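Endo-1,3-beta-glucanase, family GH16 (Zobellia galactanivorans, PDB 5FUI) probably hydrolyses laminarin, a marine beta-1,3-glucan, and carries the C-terminal family 6 carbohydrate-binding module described here, which binds this polysaccharide. Local coordinates at residues G42-Y47 and G115-S120; N22-E27 and E34-I39. All coordinates share one frame; numbering follows the deposited sequence.

After strand 10-14 of the four-stranded sheet, the chain reaches 22-27, which leaves edge strand 20-22 of the five-stranded sheet and enters a hairpin; six residues later 34-39 returns alongside it, so contact 2 closes a short local loop. Contact 1 opens only after that: 42-47 begins strand 44-52 and is paired 67 residues later by 115-120, a long closure enclosing much of the module's beta structure. The two contacts therefore follow in series, neither nested nor crossed. They still touch: a probable hydrogen bond from N22 N to the W44 carbonyl joins strands 20-22 and 44-52 within their sheet, and another, from S43 OG to the D23 carbonyl, reaches the turn leading into the hairpin.

Contact 1: residues G42-Y47 and G115-S120; sequences GSWMSY and GLYSIS. With APY (2-aminomethyl-pyridine), chain C.
W44 and Y117 face each other as a non-hydrogen-bonded pair of antiparallel strands, with CA atoms 4.3 Å apart. This pairing puts W44 CB over the Y117 ring face in a CH-pi contact, 4.2 Å from the centroid. With CG between the backbone N and the carbonyl carbon (chi1 53°), the indole brings CD1 to 3.9 Å from Y117 CE2; its five-membered ring and the tyrosine ring are oblique, planes 31° apart. The same turn presents an indole face to the aminomethylpyridine, whose C4 lies 3.8 Å above the W44 plane, while its C3 comes to the edge of Y117. A CB at G115 would run into this molecule's amine, so the missing side chain leaves it room. Cutting W44 back to an alanine would probably leave the pyridine without the broad surface beneath it.

Backbone bonds hold the register: M45 N to L116 O and L116 N to M45 O, both 2.9 Å, and S118 N to S43 O.

On the other face, apolar L116 sets CD1 against Y47 CE1 at 4.1 Å, with M45 CE nearby, inside the sandwich beside I125 and I128. W44 and Y117 on one face of the sheet, with D76 bonded to the ligand, are consistent with the concave-face sugar site of family 6 beta-sandwich modules.

Contact 2: residues N22-E27 and E34-I39; sequences NDVQKE and ENVGYI. With MG (magnesium ion), chain E; APY (2-aminomethyl-pyridine), chain D; GOL (glycerol), chain B.
E27 reaches across N35, its CG lying 3.4 Å from N35 ND2 and its carboxylate plane turned 55° from the amide. The same amide nitrogen donates to E27 OE2 at 2.9 Å, meeting it on the anti side, 25° out of the carboxylate plane. Its other N-H makes a weak bond to the V36 carbonyl, so both protons of the amide are used and its rotation is fixed. Asparagine suits this position because one NH2 can serve a side chain and the backbone together. E27 gets there with CG between its backbone N and carbonyl carbon (chi1 62°) and the rest of its chain extended.

Two residues on from N35, on the same face, G37 leaves room for that carboxylate: a CB would fall 2.5 Å from E27 OE2. Beyond it Y38 turns its ring so that C2 of a glycerol, probably from the crystallisation liquor, lies 3.8 Å above one face, while the backbone N of Y38 donates to glycerol O3. Glycerol O1 donates to E27 OE1, and a water that also gives a proton to this oxygen bonds the Y38 hydroxyl. N124 binds the same glycerol.

The hairpin itself is pinned by paired backbone bonds, Q25 with G37 and E27 with N35. On its inner side V24, in the loop before the strand, packs CB 3.6 Å from CG1 of V36, a beta-branched residue well fitted to its strand, and I39 runs beside V24. At the far end the E34 carbonyl binds magnesium at 2.3 Å, with E14, E16 and N126 completing the protein ligands.

A carboxylate that collects an amide N-H, a water proton and a glycerol hydroxyl is likely to be ionised. Such acceptors beside an aromatic ring could suit sugar hydroxyls, the glycerol perhaps mimicking one; Y38 and I39 also line the pocket of a bound aminomethylpyridine, consistent with the loop-end binding cleft of family 6 modules.

Contact 1: residues G42-Y47 and G115-S120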
loop_
_atom_site.group_PDB
_atom_site.type_symbol
_atom_site.label_atom_id
_atom_site.label_comp_id
_atom_site.label_asym_id
_atom_site.label_seq_id
_atom_site.Cartn_x
_atom_site.Cartn_y
_atom_site.Cartn_z
ATOM N N GLY A 42 -4.162 -12.256 4.887
ATOM C CA GLY A 42 -3.282 -12.274 6.025
ATOM C C GLY A 42 -1.829 -11.946 5.768
ATOM O O GLY A 42 -1.017 -11.769 6.710
ATOM N N SER A 43 -1.443 -11.794 4.469
ATOM C CA SER A 43 -0.147 -11.168 4.121
ATOM C C SER A 43 -0.132 -9.692 4.569
ATOM O O SER A 43 -1.170 -9.066 4.696
ATOM C CB SER A 43 -0.005 -11.179 2.616
ATOM O OG SER A 43 -0.002 -12.511 2.112
ATOM N N TRP A 44 1.072 -9.169 4.830
ATOM C CA TRP A 44 1.223 -7.782 5.138
ATOM C C TRP A 44 2.607 -7.287 4.889
ATOM O O TRP A 44 3.558 -8.098 4.691
ATOM C CB TRP A 44 0.793 -7.453 6.602
ATOM C CG TRP A 44 1.499 -8.332 7.650
ATOM C CD1 TRP A 44 1.075 -9.530 8.205
ATOM C CD2 TRP A 44 2.856 -8.100 8.192
ATOM N NE1 TRP A 44 2.030 -10.036 9.074
ATOM C CE2 TRP A 44 3.155 -9.218 9.063
ATOM C CE3 TRP A 44 3.868 -7.122 7.953
ATOM C CZ2 TRP A 44 4.357 -9.332 9.706
ATOM C CZ3 TRP A 44 5.085 -7.239 8.689
ATOM C CH2 TRP A 44 5.290 -8.316 9.536
ATOM N N MET A 45 2.759 -5.964 4.912
ATOM C CA MET A 45 4.076 -5.338 4.729
ATOM C C MET A 45 4.145 -4.166 5.669
ATOM O O MET A 45 3.135 -3.457 5.845
ATOM C CB MET A 45 4.265 -4.857 3.308
ATOM C CG MET A 45 4.213 -5.926 2.237
ATOM S SD MET A 45 2.471 -6.248 1.622
ATOM C CE MET A 45 2.282 -4.891 0.541
ATOM N N SER A 46 5.319 -3.862 6.183
ATOM C CA SER A 46 5.472 -2.754 7.124
ATOM C C SER A 46 6.658 -1.864 6.688
ATOM O O SER A 46 7.739 -2.377 6.430
ATOM C CB SER A 46 5.724 -3.343 8.528
ATOM O OG SER A 46 5.944 -2.416 9.546
ATOM N N TYR A 47 6.448 -0.546 6.725
ATOM C CA TYR A 47 7.432 0.467 6.251
ATOM C C TYR A 47 7.726 1.438 7.405
ATOM O O TYR A 47 6.897 2.245 7.785
ATOM C CB TYR A 47 6.784 1.239 5.089
ATOM C CG TYR A 47 6.308 0.352 3.965
ATOM C CD1 TYR A 47 5.009 -0.229 3.983
ATOM C CD2 TYR A 47 7.181 0.020 2.870
ATOM C CE1 TYR A 47 4.577 -1.053 2.934
ATOM C CE2 TYR A 47 6.737 -0.813 1.828
ATOM C CZ TYR A 47 5.442 -1.398 1.901
ATOM O OH TYR A 47 4.959 -2.220 0.945
ATOM N N GLY A 115 1.724 0.481 7.851
ATOM C CA GLY A 115 1.474 -0.906 7.594
ATOM C C GLY A 115 0.361 -1.096 6.563
ATOM O O GLY A 115 -0.632 -0.360 6.589
ATOM N N LEU A 116 0.533 -2.097 5.687
ATOM C CA LEU A 116 -0.529 -2.536 4.754
ATOM C C LEU A 116 -0.850 -3.984 5.055
ATOM O O LEU A 116 0.084 -4.782 5.168
ATOM C CB LEU A 116 -0.031 -2.436 3.256
ATOM C CG LEU A 116 0.325 -0.994 2.880
ATOM C CD1 LEU A 116 0.737 -0.996 1.408
ATOM C CD2 LEU A 116 -0.857 -0.097 3.155
ATOM N N TYR A 117 -2.130 -4.273 5.257
ATOM C CA TYR A 117 -2.479 -5.612 5.678
ATOM C C TYR A 117 -3.513 -6.149 4.717
ATOM O O TYR A 117 -4.585 -5.544 4.523
ATOM C CB TYR A 117 -3.102 -5.502 7.109
ATOM C CG TYR A 117 -2.932 -6.741 7.963
ATOM C CD1 TYR A 117 -3.516 -7.940 7.593
ATOM C CD2 TYR A 117 -2.111 -6.723 9.130
ATOM C CE1 TYR A 117 -3.365 -9.104 8.374
ATOM C CE2 TYR A 117 -1.954 -7.835 9.911
ATOM C CZ TYR A 117 -2.614 -9.004 9.576
ATOM O OH TYR A 117 -2.381 -10.118 10.378
ATOM N N SER A 118 -3.245 -7.301 4.125
ATOM C CA SER A 118 -4.167 -7.892 3.170
ATOM C C SER A 118 -5.342 -8.573 3.869
ATOM O O SER A 118 -5.183 -9.574 4.593
ATOM C CB SER A 118 -3.411 -8.935 2.364
ATOM O OG SER A 118 -4.300 -9.518 1.397
ATOM N N ILE A 119 -6.504 -8.007 3.645
ATOM C CA ILE A 119 -7.762 -8.618 4.096
ATOM C C ILE A 119 -8.177 -9.716 3.143
ATOM O O ILE A 119 -8.592 -10.820 3.598
ATOM C CB ILE A 119 -8.867 -7.537 4.130
ATOM C CG1 ILE A 119 -8.476 -6.506 5.226
ATOM C CG2 ILE A 119 -10.261 -8.176 4.392
ATOM C CD1 ILE A 119 -9.338 -5.225 5.109
ATOM N N SER A 120 -8.121 -9.457 1.843
ATOM C CA SER A 120 -8.426 -10.467 0.827
ATOM C C SER A 120 -7.249 -10.378 -0.201
ATOM O O SER A 120 -6.908 -9.264 -0.703
ATOM C CB SER A 120 -9.721 -10.144 0.109
ATOM O OG SER A 120 -9.955 -11.206 -0.759
HETATM N N APY C . 0.297 -3.068 10.561
HETATM C CM APY C . 0.584 -3.899 9.408
HETATM C C2 APY C . 1.322 -4.906 10.274
HETATM C C3 APY C . 0.653 -6.033 10.688
HETATM C C4 APY C . 1.264 -6.963 11.562
HETATM C C5 APY C . 2.536 -6.663 12.083
HETATM C C6 APY C . 3.203 -5.519 11.675
HETATM N N1 APY C . 2.562 -4.642 10.822
#

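Contact 2: residues N22-E27 and E34-I39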
loop_
_atom_site.group_PDB
_atom_site.type_symbol
_atom_site.label_atom_id
_atom_site.label_comp_id
_atom_site.label_asym_id
_atom_site.label_seq_id
_atom_site.Cartn_x
_atom_site.Cartn_y
_atom_site.Cartn_z
ATOM N N ASN A 22 4.979 -10.423 5.730
ATOM C CA ASN A 22 4.527 -11.792 5.910
ATOM C C ASN A 22 3.924 -12.252 4.609
ATOM O O ASN A 22 3.051 -11.600 4.108
ATOM C CB ASN A 22 3.417 -11.845 6.990
ATOM C CG ASN A 22 2.763 -13.214 7.098
ATOM O OD1 ASN A 22 1.531 -13.335 7.037
ATOM N ND2 ASN A 22 3.556 -14.209 7.322
ATOM N N ASP A 23 4.385 -13.395 4.118
ATOM C CA ASP A 23 3.699 -14.098 3.036
ATOM C C ASP A 23 3.470 -13.270 1.780
ATOM O O ASP A 23 2.391 -13.278 1.193
ATOM C CB ASP A 23 2.390 -14.775 3.536
ATOM C CG ASP A 23 1.862 -15.833 2.624
ATOM O OD1 ASP A 23 2.647 -16.365 1.766
ATOM O OD2 ASP A 23 0.615 -16.070 2.649
ATOM N N VAL A 24 4.540 -12.597 1.335
ATOM C CA VAL A 24 4.504 -11.939 0.029
ATOM C C VAL A 24 5.783 -12.226 -0.722
ATOM O O VAL A 24 6.761 -12.740 -0.118
ATOM C CB VAL A 24 4.343 -10.400 0.174
ATOM C CG1 VAL A 24 3.031 -10.029 0.906
ATOM C CG2 VAL A 24 5.574 -9.739 0.801
ATOM N N GLN A 25 5.813 -11.913 -2.029
ATOM C CA GLN A 25 7.078 -12.083 -2.722
ATOM C C GLN A 25 7.269 -10.909 -3.667
ATOM O O GLN A 25 6.344 -10.329 -4.183
ATOM C CB GLN A 25 7.068 -13.346 -3.584
ATOM C CG GLN A 25 7.075 -14.608 -2.708
ATOM C CD GLN A 25 7.007 -15.867 -3.486
ATOM O OE1 GLN A 25 7.637 -16.002 -4.522
ATOM N NE2 GLN A 25 6.188 -16.778 -3.018
ATOM N N LYS A 26 8.514 -10.581 -3.929
ATOM C CA LYS A 26 8.875 -9.541 -4.925
ATOM C C LYS A 26 8.986 -10.138 -6.340
ATOM O O LYS A 26 9.360 -11.332 -6.510
ATOM C CB LYS A 26 10.246 -8.924 -4.590
ATOM C CG LYS A 26 10.365 -8.203 -3.248
ATOM C CD LYS A 26 11.770 -7.635 -3.110
ATOM C CE LYS A 26 12.000 -6.946 -1.791
ATOM N NZ LYS A 26 11.080 -7.480 -0.779
ATOM N N GLU A 27 8.696 -9.312 -7.349
ATOM C CA GLU A 27 8.792 -9.784 -8.734
ATOM C C GLU A 27 9.050 -8.559 -9.613
ATOM O O GLU A 27 8.759 -7.438 -9.222
ATOM C CB GLU A 27 7.540 -10.534 -9.195
ATOM C CG GLU A 27 6.302 -9.638 -9.171
ATOM C CD GLU A 27 5.078 -10.317 -9.703
ATOM O OE1 GLU A 27 5.197 -11.236 -10.554
ATOM O OE2 GLU A 27 3.940 -9.920 -9.338
ATOM N N GLU A 34 10.462 -3.286 -9.053
ATOM C CA GLU A 34 9.781 -4.491 -8.543
ATOM C C GLU A 34 8.379 -4.094 -8.106
ATOM O O GLU A 34 8.100 -2.907 -7.811
ATOM C CB GLU A 34 10.579 -5.238 -7.367
ATOM C CG GLU A 34 11.867 -5.836 -7.853
ATOM C CD GLU A 34 12.683 -6.273 -6.627
ATOM O OE1 GLU A 34 13.119 -5.381 -5.834
ATOM O OE2 GLU A 34 12.815 -7.483 -6.431
ATOM N N ASN A 35 7.532 -5.094 -7.991
ATOM C CA ASN A 35 6.290 -4.977 -7.242
ATOM C C ASN A 35 6.192 -6.102 -6.289
ATOM O O ASN A 35 6.892 -7.073 -6.375
ATOM C CB ASN A 35 5.049 -4.933 -8.186
ATOM C CG ASN A 35 4.821 -6.192 -8.985
ATOM O OD1 ASN A 35 5.273 -6.311 -10.111
ATOM N ND2 ASN A 35 4.093 -7.129 -8.441
ATOM N N VAL A 36 5.341 -5.919 -5.300
ATOM C CA VAL A 36 4.947 -7.030 -4.351
ATOM C C VAL A 36 3.838 -7.806 -5.033
ATOM O O VAL A 36 2.795 -7.217 -5.500
ATOM C CB VAL A 36 4.506 -6.444 -2.989
ATOM C CG1 VAL A 36 4.300 -7.557 -2.006
ATOM C CG2 VAL A 36 5.643 -5.585 -2.487
ATOM N N GLY A 37 4.017 -9.145 -5.073
ATOM C CA GLY A 37 3.003 -10.048 -5.573
ATOM C C GLY A 37 2.823 -11.259 -4.638
ATOM O O GLY A 37 3.415 -11.294 -3.553
ATOM N N TYR A 38 2.014 -12.203 -5.126
ATOM C CA TYR A 38 1.719 -13.435 -4.386
ATOM C C TYR A 38 1.235 -13.065 -2.958
ATOM O O TYR A 38 1.610 -13.648 -1.927
ATOM C CB TYR A 38 2.948 -14.376 -4.320
ATOM C CG TYR A 38 3.400 -14.737 -5.718
ATOM C CD1 TYR A 38 2.665 -15.691 -6.463
ATOM C CD2 TYR A 38 4.379 -13.981 -6.364
ATOM C CE1 TYR A 38 2.989 -15.967 -7.811
ATOM C CE2 TYR A 38 4.785 -14.278 -7.679
ATOM C CZ TYR A 38 4.033 -15.225 -8.419
ATOM O OH TYR A 38 4.433 -15.463 -9.753
ATOM N N ILE A 39 0.278 -12.133 -2.935
ATOM C CA ILE A 39 -0.300 -11.617 -1.715
ATOM C C ILE A 39 -1.578 -12.419 -1.432
ATOM O O ILE A 39 -2.423 -12.609 -2.291
ATOM C CB ILE A 39 -0.623 -10.102 -1.880
ATOM C CG1 ILE A 39 0.634 -9.328 -2.345
ATOM C CG2 ILE A 39 -1.221 -9.556 -0.530
ATOM C CD1 ILE A 39 0.413 -7.792 -2.279
HETATM MG MG MG E . 7.774 -0.827 -6.984
HETATM N N APY D . -2.489 -16.922 -8.501
HETATM C CM APY D . -1.272 -16.158 -8.083
HETATM C C2 APY D . -1.394 -15.594 -6.666
HETATM C C3 APY D . -0.808 -16.328 -5.567
HETATM C C4 APY D . -0.896 -15.811 -4.247
HETATM C C5 APY D . -1.638 -14.570 -4.172
HETATM C C6 APY D . -2.225 -13.891 -5.218
HETATM N N1 APY D . -2.091 -14.388 -6.477
HETATM C C1 GOL B . 1.647 -13.245 -10.975
HETATM O O1 GOL B . 3.002 -12.944 -11.541
HETATM C C2 GOL B . 1.698 -12.479 -9.656
HETATM O O2 GOL B . 1.782 -11.110 -10.071
HETATM C C3 GOL B . 0.503 -12.738 -8.764
HETATM O O3 GOL B . 0.569 -11.904 -7.565
HETATM O O HOH W 1 3.189 -15.587 -0.900
HETATM O O HOH W 2 6.164 -13.658 -10.802
HETATM O O HOH W 3 9.673 -0.139 -8.164
#